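Local coordinates for protein Emp47p (form2) (Saccharomyces cerevisiae, PDB 2A6Z) that probably acts as a cargo receptor for glycoproteins leaving the endoplasmic reticulum, recognising carbohydrate through a calcium-independent, legume-like lectin domain, at residues T28-S33 and K48-L53. Sequence-based numbering, arbitrary orientation.
Sequences TGEQAS and KGSLWL
In the beta sandwich of this legume-like lectin domain, the edge strand 26-30 pairs antiparallel with strand 48-58 and then leaves the sheet through a type II' turn from Gly29 to Ala32. Gly29 and Ser50 form a hydrogen-bonded pair, Gly29 N giving to Ser50 O at 2.9 Å and Ser50 N to Gly29 O at 3.2 Å. The turn loads the same carbonyl again: Ala32 N reaches Gly29 O at 3.1 Å, from the face of its plane opposite to Ser50 N. At the turn's third position, Gln31 N donates a hydrogen bond to Lys48 O in the carbonyl plane at 2.9 Å, so backbone pairing outlasts the strand. The methyl of Ala32 rests against Ser50 O, with CB 3.4 Å from it. A chi1 of 63° turns Ser50 OG to the Glu30 carboxylate, where it donates to the syn side of Glu30 OE1 at 2.6 Å, 17° out of the carboxylate plane. Glu30 gets there by folding at chi2 (70°), which brings OE1 back to Ser50 OG while CB lies 3.4 Å from Lys48 O. Beyond the two strands, Asn100 ND2 also bonds Glu30 OE1, and Lys96 makes a salt bridge with OE2. On the face shared by Thr28 and Leu51, CG2 of Thr28 touches Leu51 CD1 more loosely, at 4.1 Å. With both oxygens engaged, the rotation of the Glu30 carboxylate is fixed, and it ties the turn to strand 48-58 and to the loop carrying Lys96 and Asn100; the nearby lysine would be expected to favour its ionised form.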
ATOM      1  N   THR A  28      -4.387  -2.003 -13.562  1.00 10.26           N
ATOM      2  CA  THR A  28      -4.893  -3.081 -12.732  1.00 10.25           C
ATOM      3  C   THR A  28      -4.284  -4.397 -13.154  1.00 10.43           C
ATOM      4  O   THR A  28      -3.901  -4.596 -14.324  1.00 12.54           O
ATOM      5  CB  THR A  28      -6.420  -3.187 -12.785  1.00 11.09           C
ATOM      6  OG1 THR A  28      -6.839  -3.248 -14.182  1.00 13.87           O
ATOM      7  CG2 THR A  28      -7.146  -2.016 -12.161  1.00 13.97           C
ATOM      8  N   GLY A  29      -4.223  -5.333 -12.202  1.00 10.14           N
ATOM      9  CA  GLY A  29      -3.718  -6.665 -12.489  1.00 12.03           C
ATOM     10  C   GLY A  29      -4.567  -7.693 -11.758  1.00 10.52           C
ATOM     11  O   GLY A  29      -5.275  -7.407 -10.782  1.00 10.79           O
ATOM     12  N   GLU A  30      -4.397  -8.916 -12.204  1.00 12.02           N
ATOM     13  CA  GLU A  30      -5.031 -10.070 -11.590  1.00 11.26           C
ATOM     14  C   GLU A  30      -6.523  -9.780 -11.682  1.00 10.97           C
ATOM     15  O   GLU A  30      -6.942  -9.428 -12.808  1.00 12.90           O
ATOM     16  CB  GLU A  30      -4.492 -10.537 -10.232  1.00 10.66           C
ATOM     17  CG  GLU A  30      -3.033 -10.901 -10.303  1.00 11.98           C
ATOM     18  CD  GLU A  30      -2.116  -9.687 -10.505  1.00 11.30           C
ATOM     19  OE1 GLU A  30      -2.378  -8.728  -9.749  1.00 12.76           O
ATOM     20  OE2 GLU A  30      -1.221  -9.772 -11.349  1.00 13.43           O
ATOM     21  N   GLN A  31      -7.284  -9.891 -10.622  1.00 11.07           N
ATOM     22  CA  GLN A  31      -8.704  -9.687 -10.676  1.00 12.14           C
ATOM     23  C   GLN A  31      -9.143  -8.361 -10.094  1.00 11.33           C
ATOM     24  O   GLN A  31     -10.320  -8.165  -9.779  1.00 12.88           O
ATOM     25  CB  GLN A  31      -9.402 -10.918 -10.114  1.00 12.74           C
ATOM     26  CG  GLN A  31      -9.225 -12.173 -10.980  1.00 17.01           C
ATOM     27  CD  GLN A  31      -9.904 -12.133 -12.328  1.00 18.36           C
ATOM     28  OE1 GLN A  31     -11.123 -11.974 -12.395  1.00 35.61           O
ATOM     29  NE2 GLN A  31      -9.060 -12.287 -13.363  1.00 29.65           N
ATOM     30  N   ALA A  32      -8.249  -7.385  -9.986  1.00 10.13           N
ATOM     31  CA  ALA A  32      -8.660  -6.036  -9.591  1.00 10.06           C
ATOM     32  C   ALA A  32      -9.564  -5.398 -10.650  1.00 10.49           C
ATOM     33  O   ALA A  32      -9.353  -5.571 -11.830  1.00 13.88           O
ATOM     34  CB  ALA A  32      -7.431  -5.156  -9.426  1.00 10.73           C
ATOM     35  N   SER A  33     -10.573  -4.647 -10.226  1.00 11.96           N
ATOM     36  CA  SER A  33     -11.528  -4.072 -11.198  1.00 16.43           C
ATOM     37  C   SER A  33     -12.124  -2.780 -10.629  1.00 12.10           C
ATOM     38  O   SER A  33     -12.380  -2.680  -9.440  1.00 13.13           O
ATOM     39  CB  SER A  33     -12.613  -5.086 -11.426  1.00 25.26           C
ATOM     40  OG  SER A  33     -13.672  -5.112 -10.511  1.00 39.32           O
ATOM     41  N   LYS A  48      -7.281 -12.146  -5.759  1.00  8.87           N
ATOM     42  CA  LYS A  48      -6.088 -11.330  -5.726  1.00  8.47           C
ATOM     43  C   LYS A  48      -6.249 -10.191  -6.722  1.00  9.58           C
ATOM     44  O   LYS A  48      -6.829 -10.354  -7.775  1.00 10.25           O
ATOM     45  CB  LYS A  48      -4.797 -12.096  -6.044  1.00  9.29           C
ATOM     46  CG  LYS A  48      -4.463 -13.151  -4.998  1.00 10.05           C
ATOM     47  CD  LYS A  48      -3.235 -13.978  -5.317  1.00 10.18           C
ATOM     48  CE  LYS A  48      -2.770 -14.752  -4.096  1.00 11.14           C
ATOM     49  NZ  LYS A  48      -1.788 -15.824  -4.423  1.00 12.87           N
ATOM     50  N   GLY A  49      -5.667  -9.037  -6.363  1.00  9.25           N
ATOM     51  CA  GLY A  49      -5.764  -7.871  -7.248  1.00  9.61           C
ATOM     52  C   GLY A  49      -4.552  -6.988  -7.020  1.00  7.36           C
ATOM     53  O   GLY A  49      -3.992  -6.926  -5.910  1.00  8.42           O
ATOM     54  N   SER A  50      -4.154  -6.252  -8.074  1.00  8.92           N
ATOM     55  CA  SER A  50      -3.076  -5.280  -7.995  1.00  7.96           C
ATOM     56  C   SER A  50      -3.450  -4.005  -8.722  1.00  7.79           C
ATOM     57  O   SER A  50      -4.264  -3.998  -9.650  1.00  8.49           O
ATOM     58  CB  SER A  50      -1.757  -5.835  -8.521  1.00  9.21           C
ATOM     59  OG  SER A  50      -1.889  -6.145  -9.892  1.00 10.38           O
ATOM     60  N   LEU A  51      -2.792  -2.934  -8.324  1.00  7.26           N
ATOM     61  CA  LEU A  51      -3.033  -1.605  -8.901  1.00  7.46           C
ATOM     62  C   LEU A  51      -1.720  -0.838  -8.804  1.00  7.29           C
ATOM     63  O   LEU A  51      -1.310  -0.516  -7.663  1.00  7.38           O
ATOM     64  CB  LEU A  51      -4.151  -0.928  -8.170  1.00  7.83           C
ATOM     65  CG  LEU A  51      -4.438   0.534  -8.575  1.00  8.74           C
ATOM     66  CD1 LEU A  51      -4.910   0.622 -10.019  1.00 10.16           C
ATOM     67  CD2 LEU A  51      -5.433   1.152  -7.612  1.00  8.64           C
ATOM     68  N   TRP A  52      -1.024  -0.594  -9.907  1.00  7.76           N
ATOM     69  CA  TRP A  52       0.266   0.029  -9.915  1.00  7.65           C
ATOM     70  C   TRP A  52       0.308   1.182 -10.899  1.00  7.60           C
ATOM     71  O   TRP A  52      -0.327   1.142 -11.967  1.00  8.55           O
ATOM     72  CB  TRP A  52       1.335  -0.934 -10.349  1.00  8.68           C
ATOM     73  CG  TRP A  52       1.648  -2.101  -9.437  1.00  8.47           C
ATOM     74  CD1 TRP A  52       1.018  -3.318  -9.427  1.00  8.43           C
ATOM     75  CD2 TRP A  52       2.681  -2.165  -8.426  1.00  7.61           C
ATOM     76  NE1 TRP A  52       1.592  -4.138  -8.455  1.00  8.77           N
ATOM     77  CE2 TRP A  52       2.613  -3.459  -7.846  1.00  7.65           C
ATOM     78  CE3 TRP A  52       3.671  -1.246  -7.991  1.00  7.93           C
ATOM     79  CZ2 TRP A  52       3.482  -3.847  -6.831  1.00  7.70           C
ATOM     80  CZ3 TRP A  52       4.532  -1.659  -6.973  1.00  8.21           C
ATOM     81  CH2 TRP A  52       4.420  -2.946  -6.412  1.00  8.50           C
ATOM     82  N   LEU A  53       1.133   2.180 -10.609  1.00  7.45           N
ATOM     83  CA  LEU A  53       1.423   3.230 -11.585  1.00  7.38           C
ATOM     84  C   LEU A  53       2.205   2.624 -12.754  1.00  8.27           C
ATOM     85  O   LEU A  53       3.119   1.821 -12.573  1.00  8.41           O
ATOM     86  CB  LEU A  53       2.198   4.381 -10.923  1.00  8.12           C
ATOM     87  CG  LEU A  53       1.220   5.308 -10.158  1.00  8.18           C
ATOM     88  CD1 LEU A  53       1.883   5.972  -8.965  1.00  9.78           C
ATOM     89  CD2 LEU A  53       0.632   6.357 -11.094  1.00  8.96           C
TER